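Local atomic coordinates of D-mannonate dehydratase (Streptococcus suis, PDB entry 3BDK), a protein that probably catalyses the metal-dependent dehydration of D-mannonate to 2-dehydro-3-deoxy-D-gluconate, a step in pentose and glucuronate interconversion. Residues M45-A51 against L78-E84; E199-K203 against F243-Y247; F129-R133 against D221-Y225. All blocks are in the same frame, centred on the assembly; numbering follows the deposited sequence.

Contact 1 (M45-A51 against L78-E84); sequences MQGIVTA and LEITVIE
Ile48 meets Glu79 through a short backbone bond, Ile48 N to Glu79 O at 2.6 Å, which ties the parallel strands 47-50 and 79-84 together. The return bond, Thr81 N to Ile48 O, is weak at 3.3 Å, and farther along Glu84 N donates to Thr50 O. The short strand segments are strongly twisted against each other, their axes 59° apart. The side chain of Ile48 can be followed outward. Ile48 CB faces the Glu79 carbonyl, and Ile48 CG2, wedged between backbone N and carbonyl carbon, lies 3.5 Å from Glu79 O while touching Ile80 CD1 at 3.7 Å. The other branch swings away from N (chi1 -151°): Ile48 CG1 carries CD1 to within 4.3 Å of Leu78 CD1, and both residues pack on Val73 of helix 63-74. Thr50 CG2 also reaches Ile80 CD1, again at 3.7 Å, so Ile80 CD1 is met by two gamma methyls, those of Ile48 and Thr50; Thr50 OG1 is bonded to Trp27 O. On the reverse face, Val49 lies alongside Val82, pointing the same way; Val49 CG2 is 4.0 Å from Val82 CB, and Val49 CG1 lies 3.4 Å from Glu84 CB. Gly47, lacking a side chain, leaves its CA bare to Thr81 CG2. Beta-branched residues suit these extended strands, filling both faces close to the backbone. Glu84, whose carboxylate forms a salt bridge with Arg328, belongs to the D-mannose pocket. The arrangement is the beta-alpha-beta unit of a xylose isomerase-like TIM barrel: Ile48 and Ile80 face the outer helices, and Val49 and Val82 the barrel interior.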
loop_
_atom_site.group_PDB
_atom_site.type_symbol
_atom_site.label_atom_id
_atom_site.label_comp_id
_atom_site.label_asym_id
_atom_site.label_seq_id
_atom_site.Cartn_x
_atom_site.Cartn_y
_atom_site.Cartn_z
ATOM N N MET A 45 -7.753 7.726 2.183
ATOM C CA MET A 45 -7.379 8.912 1.428
ATOM C C MET A 45 -8.388 10.007 1.666
ATOM O O MET A 45 -9.589 9.804 1.448
ATOM C CB MET A 45 -7.323 8.587 -0.061
ATOM C CG MET A 45 -6.859 9.740 -0.934
ATOM S SD MET A 45 -5.245 10.368 -0.457
ATOM C CE MET A 45 -4.163 9.056 -1.030
ATOM N N GLN A 46 -7.897 11.167 2.104
ATOM C CA GLN A 46 -8.758 12.303 2.465
ATOM C C GLN A 46 -8.508 13.529 1.587
ATOM O O GLN A 46 -9.406 13.992 0.866
ATOM C CB GLN A 46 -8.554 12.700 3.929
ATOM C CG GLN A 46 -8.621 11.573 4.939
ATOM C CD GLN A 46 -8.899 12.086 6.334
ATOM O OE1 GLN A 46 -9.743 12.960 6.517
ATOM N NE2 GLN A 46 -8.205 11.546 7.322
ATOM N N GLY A 47 -7.284 14.049 1.669
ATOM C CA GLY A 47 -6.921 15.304 1.046
ATOM C C GLY A 47 -6.620 15.151 -0.421
ATOM O O GLY A 47 -6.066 14.144 -0.857
ATOM N N ILE A 48 -7.002 16.151 -1.194
ATOM C CA ILE A 48 -6.533 16.236 -2.543
ATOM C C ILE A 48 -5.484 17.367 -2.543
ATOM O O ILE A 48 -5.379 18.115 -1.562
ATOM C CB ILE A 48 -7.719 16.411 -3.533
ATOM C CG1 ILE A 48 -7.387 15.816 -4.903
ATOM C CG2 ILE A 48 -8.139 17.862 -3.653
ATOM C CD1 ILE A 48 -8.613 15.387 -5.690
ATOM N N VAL A 49 -4.689 17.457 -3.608
ATOM C CA VAL A 49 -3.593 18.410 -3.724
ATOM C C VAL A 49 -3.517 18.823 -5.192
ATOM O O VAL A 49 -3.251 18.002 -6.070
ATOM C CB VAL A 49 -2.244 17.786 -3.278
ATOM C CG1 VAL A 49 -1.066 18.575 -3.828
ATOM C CG2 VAL A 49 -2.155 17.694 -1.772
ATOM N N THR A 50 -3.769 20.094 -5.467
ATOM C CA THR A 50 -3.852 20.556 -6.847
ATOM C C THR A 50 -3.544 22.049 -6.970
ATOM O O THR A 50 -3.280 22.728 -5.977
ATOM C CB THR A 50 -5.250 20.247 -7.460
ATOM O OG1 THR A 50 -5.282 20.640 -8.846
ATOM C CG2 THR A 50 -6.349 20.958 -6.684
ATOM N N ALA A 51 -3.585 22.537 -8.203
ATOM C CA ALA A 51 -3.337 23.927 -8.498
ATOM C C ALA A 51 -4.186 24.318 -9.700
ATOM O O ALA A 51 -4.824 23.458 -10.319
ATOM C CB ALA A 51 -1.861 24.137 -8.793
ATOM N N LEU A 78 -14.144 14.347 -1.343
ATOM C CA LEU A 78 -12.796 14.741 -0.947
ATOM C C LEU A 78 -12.658 16.251 -0.768
ATOM O O LEU A 78 -13.582 17.016 -1.078
ATOM C CB LEU A 78 -11.764 14.235 -1.966
ATOM C CG LEU A 78 -11.497 12.729 -2.071
ATOM C CD1 LEU A 78 -10.370 12.503 -3.053
ATOM C CD2 LEU A 78 -11.188 12.090 -0.719
ATOM N N GLU A 79 -11.469 16.653 -0.315
ATOM C CA GLU A 79 -11.197 17.987 0.212
ATOM C C GLU A 79 -9.795 18.480 -0.187
ATOM O O GLU A 79 -8.841 17.693 -0.210
ATOM C CB GLU A 79 -11.318 17.929 1.745
ATOM C CG GLU A 79 -10.512 18.962 2.504
ATOM C CD GLU A 79 -10.659 18.839 4.010
ATOM O OE1 GLU A 79 -11.195 19.787 4.628
ATOM O OE2 GLU A 79 -10.241 17.802 4.578
ATOM N N ILE A 80 -9.663 19.776 -0.481
ATOM C CA ILE A 80 -8.334 20.387 -0.653
ATOM C C ILE A 80 -7.660 20.675 0.688
ATOM O O ILE A 80 -8.193 21.416 1.510
ATOM C CB ILE A 80 -8.388 21.695 -1.417
ATOM C CG1 ILE A 80 -9.384 21.603 -2.583
ATOM C CG2 ILE A 80 -6.978 22.071 -1.852
ATOM C CD1 ILE A 80 -8.758 21.521 -3.980
ATOM N N THR A 81 -6.482 20.096 0.893
ATOM C CA THR A 81 -5.744 20.245 2.145
ATOM C C THR A 81 -4.507 21.142 1.969
ATOM O O THR A 81 -3.971 21.674 2.952
ATOM C CB THR A 81 -5.319 18.860 2.694
ATOM O OG1 THR A 81 -4.585 19.006 3.921
ATOM C CG2 THR A 81 -4.466 18.111 1.673
ATOM N N VAL A 82 -4.077 21.289 0.709
ATOM C CA VAL A 82 -2.822 21.929 0.314
ATOM C C VAL A 82 -2.896 22.230 -1.171
ATOM O O VAL A 82 -3.489 21.470 -1.928
ATOM C CB VAL A 82 -1.604 20.980 0.498
ATOM C CG1 VAL A 82 -0.332 21.605 -0.080
ATOM C CG2 VAL A 82 -1.397 20.588 1.963
ATOM N N ILE A 83 -2.286 23.328 -1.595
ATOM C CA ILE A 83 -2.178 23.624 -3.017
ATOM C C ILE A 83 -0.752 23.387 -3.479
ATOM O O ILE A 83 0.185 23.969 -2.937
ATOM C CB ILE A 83 -2.646 25.063 -3.339
ATOM C CG1 ILE A 83 -4.176 25.116 -3.284
ATOM C CG2 ILE A 83 -2.125 25.535 -4.714
ATOM C CD1 ILE A 83 -4.772 26.433 -3.649
ATOM N N GLU A 84 -0.578 22.507 -4.457
ATOM C CA GLU A 84 0.760 22.223 -4.915
ATOM C C GLU A 84 1.107 23.201 -5.984
ATOM O O GLU A 84 0.904 22.972 -7.187
ATOM C CB GLU A 84 0.963 20.807 -5.412
ATOM C CG GLU A 84 2.443 20.501 -5.616
ATOM C CD GLU A 84 3.092 19.787 -4.438
ATOM O OE1 GLU A 84 2.408 19.510 -3.430
ATOM O OE2 GLU A 84 4.294 19.467 -4.533
#

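Contact 2 (E199-K203 against F243-Y247); sequences EYFIK and FLNLY
Ile202 crosses both Leu246 and Phe243 at about a right angle, at the place where helix 191-210 packs against the last turn of helix 237-245 and the residues just after it. The longer branch of Ile202 is turned away from its own carbonyl carbon (chi1 -73°), which carries Ile202 CG1 to 4.1 Å from Leu246 CD1 and Ile202 CD1 onward to 4.0 Å from Phe243 CZ. The shorter branch goes another way: Ile202 CG2 lies 3.7 Å from Tyr247 CB, where the two side chains pass at a slant. A branched residue suits this place because one arm reaches Phe243 and the other Tyr247, with Leu246 touched by both. Leu246 forks in turn, with CD1 facing Ile202 while Leu246 CD2 slants across the aliphatic base of Glu199, 3.7 Å from Glu199 CB. The phenol of Tyr247 is directed along helix 191-210 to Glu210, to which its OH is hydrogen-bonded; its ring also lies against Leu206 and Pro207. On the inner side Tyr123 of strand 120-123 touches both Ile202 and Phe243, joining the helix pair to the barrel wall. Since no hydrogen bond or salt bridge spans the two segments, their mutual hold rests on shape and the burial of hydrocarbon, while the charged end of Glu199 lies at the margin.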
loop_
_atom_site.group_PDB
_atom_site.type_symbol
_atom_site.label_atom_id
_atom_site.label_comp_id
_atom_site.label_asym_id
_atom_site.label_seq_id
_atom_site.Cartn_x
_atom_site.Cartn_y
_atom_site.Cartn_z
ATOM N N GLU A 199 14.713 36.332 0.274
ATOM C CA GLU A 199 14.392 37.082 1.464
ATOM C C GLU A 199 13.432 38.229 1.141
ATOM O O GLU A 199 12.446 38.442 1.847
ATOM C CB GLU A 199 15.659 37.607 2.099
ATOM C CG GLU A 199 15.470 37.959 3.565
ATOM C CD GLU A 199 16.584 38.814 4.087
ATOM O OE1 GLU A 199 17.720 38.665 3.572
ATOM O OE2 GLU A 199 16.314 39.643 4.991
ATOM N N TYR A 200 13.722 38.939 0.056
ATOM C CA TYR A 200 12.876 40.000 -0.444
ATOM C C TYR A 200 11.461 39.498 -0.691
ATOM O O TYR A 200 10.483 40.138 -0.288
ATOM C CB TYR A 200 13.454 40.533 -1.748
ATOM C CG TYR A 200 12.757 41.766 -2.301
ATOM C CD1 TYR A 200 13.129 43.050 -1.881
ATOM C CD2 TYR A 200 11.749 41.650 -3.256
ATOM C CE1 TYR A 200 12.509 44.182 -2.394
ATOM C CE2 TYR A 200 11.119 42.772 -3.777
ATOM C CZ TYR A 200 11.505 44.040 -3.347
ATOM O OH TYR A 200 10.883 45.160 -3.863
ATOM N N PHE A 201 11.375 38.355 -1.367
ATOM C CA PHE A 201 10.108 37.676 -1.675
ATOM C C PHE A 201 9.360 37.246 -0.409
ATOM O O PHE A 201 8.161 37.454 -0.299
ATOM C CB PHE A 201 10.397 36.472 -2.587
ATOM C CG PHE A 201 9.202 35.611 -2.892
ATOM C CD1 PHE A 201 9.066 34.357 -2.299
ATOM C CD2 PHE A 201 8.241 36.025 -3.815
ATOM C CE1 PHE A 201 7.985 33.546 -2.592
ATOM C CE2 PHE A 201 7.154 35.213 -4.126
ATOM C CZ PHE A 201 7.018 33.975 -3.507
ATOM N N ILE A 202 10.086 36.664 0.537
ATOM C CA ILE A 202 9.507 36.164 1.777
ATOM C C ILE A 202 8.908 37.305 2.598
ATOM O O ILE A 202 7.709 37.303 2.881
ATOM C CB ILE A 202 10.538 35.340 2.607
ATOM C CG1 ILE A 202 10.798 33.971 1.962
ATOM C CG2 ILE A 202 10.097 35.161 4.040
ATOM C CD1 ILE A 202 9.549 33.105 1.678
ATOM N N LYS A 203 9.717 38.299 2.956
ATOM C CA LYS A 203 9.199 39.338 3.846
ATOM C C LYS A 203 8.104 40.135 3.175
ATOM O O LYS A 203 7.289 40.738 3.852
ATOM C CB LYS A 203 10.291 40.212 4.495
ATOM C CG LYS A 203 11.307 40.841 3.548
ATOM C CD LYS A 203 12.400 41.616 4.307
ATOM C CE LYS A 203 13.126 40.714 5.281
ATOM N NZ LYS A 203 13.280 39.343 4.706
ATOM N N PHE A 243 16.422 29.425 6.221
ATOM C CA PHE A 243 15.185 29.767 5.521
ATOM C C PHE A 243 14.092 30.084 6.520
ATOM O O PHE A 243 13.345 31.062 6.377
ATOM C CB PHE A 243 14.695 28.655 4.611
ATOM C CG PHE A 243 13.352 28.952 4.004
ATOM C CD1 PHE A 243 13.260 29.700 2.834
ATOM C CD2 PHE A 243 12.182 28.521 4.623
ATOM C CE1 PHE A 243 12.029 29.993 2.280
ATOM C CE2 PHE A 243 10.955 28.817 4.088
ATOM C CZ PHE A 243 10.869 29.553 2.911
ATOM N N LEU A 244 13.999 29.231 7.528
ATOM C CA LEU A 244 13.122 29.488 8.626
ATOM C C LEU A 244 13.390 30.924 9.092
ATOM O O LEU A 244 12.461 31.739 9.132
ATOM C CB LEU A 244 13.297 28.416 9.712
ATOM C CG LEU A 244 12.347 27.184 9.639
ATOM C CD1 LEU A 244 11.723 26.904 8.255
ATOM C CD2 LEU A 244 12.938 25.875 10.216
ATOM N N ASN A 245 14.661 31.257 9.328
ATOM C CA ASN A 245 15.017 32.529 9.965
ATOM C C ASN A 245 14.756 33.801 9.166
ATOM O O ASN A 245 14.780 34.889 9.734
ATOM C CB ASN A 245 16.442 32.490 10.507
ATOM C CG ASN A 245 16.621 31.438 11.595
ATOM O OD1 ASN A 245 15.652 30.829 12.073
ATOM N ND2 ASN A 245 17.863 31.217 11.993
ATOM N N LEU A 246 14.478 33.666 7.869
ATOM C CA LEU A 246 14.071 34.809 7.027
ATOM C C LEU A 246 12.803 35.510 7.529
ATOM O O LEU A 246 12.501 36.645 7.135
ATOM C CB LEU A 246 13.845 34.370 5.575
ATOM C CG LEU A 246 14.986 33.750 4.765
ATOM C CD1 LEU A 246 14.458 33.101 3.496
ATOM C CD2 LEU A 246 16.047 34.791 4.433
ATOM N N TYR A 247 12.073 34.824 8.403
ATOM C CA TYR A 247 10.777 35.266 8.889
ATOM C C TYR A 247 10.312 34.210 9.883
ATOM O O TYR A 247 9.520 33.327 9.535
ATOM C CB TYR A 247 9.797 35.362 7.725
ATOM C CG TYR A 247 8.575 36.199 7.988
ATOM C CD1 TYR A 247 7.442 35.648 8.587
ATOM C CD2 TYR A 247 8.535 37.540 7.607
ATOM C CE1 TYR A 247 6.302 36.426 8.819
ATOM C CE2 TYR A 247 7.405 38.323 7.839
ATOM C CZ TYR A 247 6.297 37.760 8.447
ATOM O OH TYR A 247 5.193 38.532 8.667
#

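Contact 3 (F129-R133 against D221-Y225); sequences FDWTR and DDPPY. With DNO (D-mannose), chain C.
The D-mannose pocket takes part of its wall from the meeting of segments 129-133 and 221-225, where Arg133 grips Asp222. Arg133 NH1 donates to Asp222 OD1 at 2.9 Å, approaching on the syn side but 31° out of the carboxylate plane; Arg133 NH2 adds a weak bond to Asp222 OD2 at 3.3 Å. The guanidinium and carboxylate planes are turned 58° apart, so the salt bridge is skewed rather than flat. Arg133 NH1 is also held by Thr132 O at 3.1 Å, and Arg133 NH2 forms a salt bridge with Glu299, which fixes the rotation of the guanidinium. Both segments are loops following barrel strands, 120-123 and 215-218, at the C-terminal end where TIM barrels carry their active sites. Aspartate suits position 222 because one carboxylate can serve two partners: while Arg133 holds it, Asp222 OD2 lies 2.9 Å from the sugar O1. A cis peptide bond leads from Asp222 into Pro223. Trp131 turns the edge of its indole to the sugar O4; a chi1 of 54° sets the ring above its own backbone, with Trp131 NE1 2.9 Å from the sugar O4. Asp130 OD1 stands 2.9 Å from the sugar O6, its OD2 being hydrogen-bonded to Asn124.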
loop_
_atom_site.group_PDB
_atom_site.type_symbol
_atom_site.label_atom_id
_atom_site.label_comp_id
_atom_site.label_asym_id
_atom_site.label_seq_id
_atom_site.Cartn_x
_atom_site.Cartn_y
_atom_site.Cartn_z
ATOM N N PHE A 129 14.720 25.209 -13.768
ATOM C CA PHE A 129 13.890 23.999 -13.762
ATOM C C PHE A 129 13.351 23.753 -12.364
ATOM O O PHE A 129 13.919 24.254 -11.398
ATOM C CB PHE A 129 14.712 22.769 -14.163
ATOM C CG PHE A 129 15.661 23.004 -15.306
ATOM C CD1 PHE A 129 16.992 23.323 -15.062
ATOM C CD2 PHE A 129 15.227 22.893 -16.622
ATOM C CE1 PHE A 129 17.884 23.544 -16.118
ATOM C CE2 PHE A 129 16.102 23.115 -17.678
ATOM C CZ PHE A 129 17.439 23.442 -17.424
ATOM N N ASP A 130 12.275 22.961 -12.261
ATOM C CA ASP A 130 11.764 22.528 -10.955
ATOM C C ASP A 130 12.226 21.130 -10.541
ATOM O O ASP A 130 12.000 20.684 -9.407
ATOM C CB ASP A 130 10.251 22.597 -10.933
ATOM C CG ASP A 130 9.737 23.959 -11.309
ATOM O OD1 ASP A 130 8.685 24.000 -12.003
ATOM O OD2 ASP A 130 10.389 24.973 -10.919
ATOM N N TRP A 131 12.866 20.448 -11.476
ATOM C CA TRP A 131 13.509 19.173 -11.218
ATOM C C TRP A 131 14.287 18.802 -12.473
ATOM O O TRP A 131 14.085 19.386 -13.542
ATOM C CB TRP A 131 12.475 18.092 -10.872
ATOM C CG TRP A 131 11.387 17.959 -11.897
ATOM C CD1 TRP A 131 10.201 18.618 -11.916
ATOM C CD2 TRP A 131 11.402 17.133 -13.071
ATOM N NE1 TRP A 131 9.464 18.251 -13.016
ATOM C CE2 TRP A 131 10.177 17.345 -13.746
ATOM C CE3 TRP A 131 12.329 16.233 -13.617
ATOM C CZ2 TRP A 131 9.847 16.683 -14.937
ATOM C CZ3 TRP A 131 11.997 15.576 -14.816
ATOM C CH2 TRP A 131 10.769 15.807 -15.454
ATOM N N THR A 132 15.169 17.825 -12.343
ATOM C CA THR A 132 15.959 17.359 -13.459
ATOM C C THR A 132 16.131 15.860 -13.293
ATOM O O THR A 132 16.541 15.385 -12.227
ATOM C CB THR A 132 17.318 18.055 -13.445
ATOM O OG1 THR A 132 17.125 19.464 -13.613
ATOM C CG2 THR A 132 18.248 17.531 -14.543
ATOM N N ARG A 133 15.796 15.116 -14.334
ATOM C CA ARG A 133 16.088 13.703 -14.365
ATOM C C ARG A 133 16.848 13.436 -15.649
ATOM O O ARG A 133 16.703 14.181 -16.614
ATOM C CB ARG A 133 14.805 12.872 -14.313
ATOM C CG ARG A 133 13.983 13.012 -13.024
ATOM C CD ARG A 133 14.797 12.643 -11.759
ATOM N NE ARG A 133 13.969 12.673 -10.561
ATOM C CZ ARG A 133 13.913 13.684 -9.696
ATOM N NH1 ARG A 133 14.663 14.770 -9.872
ATOM N NH2 ARG A 133 13.101 13.606 -8.645
ATOM N N ASP A 221 15.104 21.829 -2.994
ATOM C CA ASP A 221 15.754 21.818 -4.300
ATOM C C ASP A 221 16.000 20.392 -4.782
ATOM O O ASP A 221 16.507 19.554 -4.037
ATOM C CB ASP A 221 17.074 22.590 -4.247
ATOM C CG ASP A 221 16.901 24.062 -4.560
ATOM O OD1 ASP A 221 17.883 24.822 -4.419
ATOM O OD2 ASP A 221 15.783 24.462 -4.948
ATOM N N ASP A 222 15.635 20.125 -6.031
ATOM C CA ASP A 222 15.481 18.756 -6.508
ATOM C C ASP A 222 16.118 18.575 -7.882
ATOM O O ASP A 222 15.502 18.872 -8.906
ATOM C CB ASP A 222 14.001 18.369 -6.559
ATOM C CG ASP A 222 13.770 17.040 -7.251
ATOM O OD1 ASP A 222 14.748 16.286 -7.436
ATOM O OD2 ASP A 222 12.609 16.749 -7.608
ATOM N N PRO A 223 17.353 18.085 -7.897
ATOM C CA PRO A 223 18.023 17.646 -6.669
ATOM C C PRO A 223 18.658 18.815 -5.923
ATOM O O PRO A 223 18.591 19.952 -6.387
ATOM C CB PRO A 223 19.108 16.701 -7.187
ATOM C CG PRO A 223 19.407 17.196 -8.557
ATOM C CD PRO A 223 18.102 17.700 -9.105
ATOM N N PRO A 224 19.268 18.530 -4.776
ATOM C CA PRO A 224 19.656 19.578 -3.828
ATOM C C PRO A 224 21.127 19.954 -3.969
ATOM O O PRO A 224 21.812 20.150 -2.965
ATOM C CB PRO A 224 19.408 18.922 -2.468
ATOM C CG PRO A 224 19.582 17.467 -2.723
ATOM C CD PRO A 224 19.068 17.229 -4.113
ATOM N N TYR A 225 21.602 20.051 -5.207
ATOM C CA TYR A 225 22.924 20.601 -5.479
ATOM C C TYR A 225 22.986 21.227 -6.868
ATOM O O TYR A 225 22.099 21.015 -7.695
ATOM C CB TYR A 225 23.995 19.514 -5.345
ATOM C CG TYR A 225 23.596 18.185 -5.945
ATOM C CD1 TYR A 225 23.563 18.004 -7.320
ATOM C CD2 TYR A 225 23.253 17.110 -5.134
ATOM C CE1 TYR A 225 23.199 16.791 -7.874
ATOM C CE2 TYR A 225 22.889 15.893 -5.678
ATOM C CZ TYR A 225 22.863 15.739 -7.048
ATOM O OH TYR A 225 22.501 14.529 -7.595
HETATM C C1 DNO C . 8.980 17.306 -9.072
HETATM C C2 DNO C . 7.496 17.102 -8.725
HETATM C C3 DNO C . 6.490 17.710 -9.753
HETATM C C4 DNO C . 6.539 19.223 -10.147
HETATM C C5 DNO C . 6.851 20.292 -9.057
HETATM C C6 DNO C . 6.185 21.621 -9.432
HETATM O O1 DNO C . 9.855 16.700 -8.452
HETATM O O2 DNO C . 7.228 17.551 -7.385
HETATM O O3 DNO C . 5.168 17.449 -9.290
HETATM O O4 DNO C . 7.397 19.389 -11.284
HETATM O O5 DNO C . 6.401 19.925 -7.743
HETATM O O6 DNO C . 7.139 22.462 -10.087
#

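Contacts 1 and 3 lie on opposite sides of the chain's centre, with their own centres 23 Å apart, yet both reach the same ligand. The side chain of Glu84, in contact 1, comes to about 4 Å from both the D-mannose and the manganese ion, whereas the side chain of Asp222, in contact 3, is about 6 Å from the metal, which is held by His219, His286 and Asp330. Contact 2 belongs to the outer helical layer, its centre 26 Å from that of contact 1 and 21 Å from that of contact 3. Its segments alternate along the chain with those of contact 3: helix 191-210 leads into strand 215-218, after which come His219 and segment 221-225.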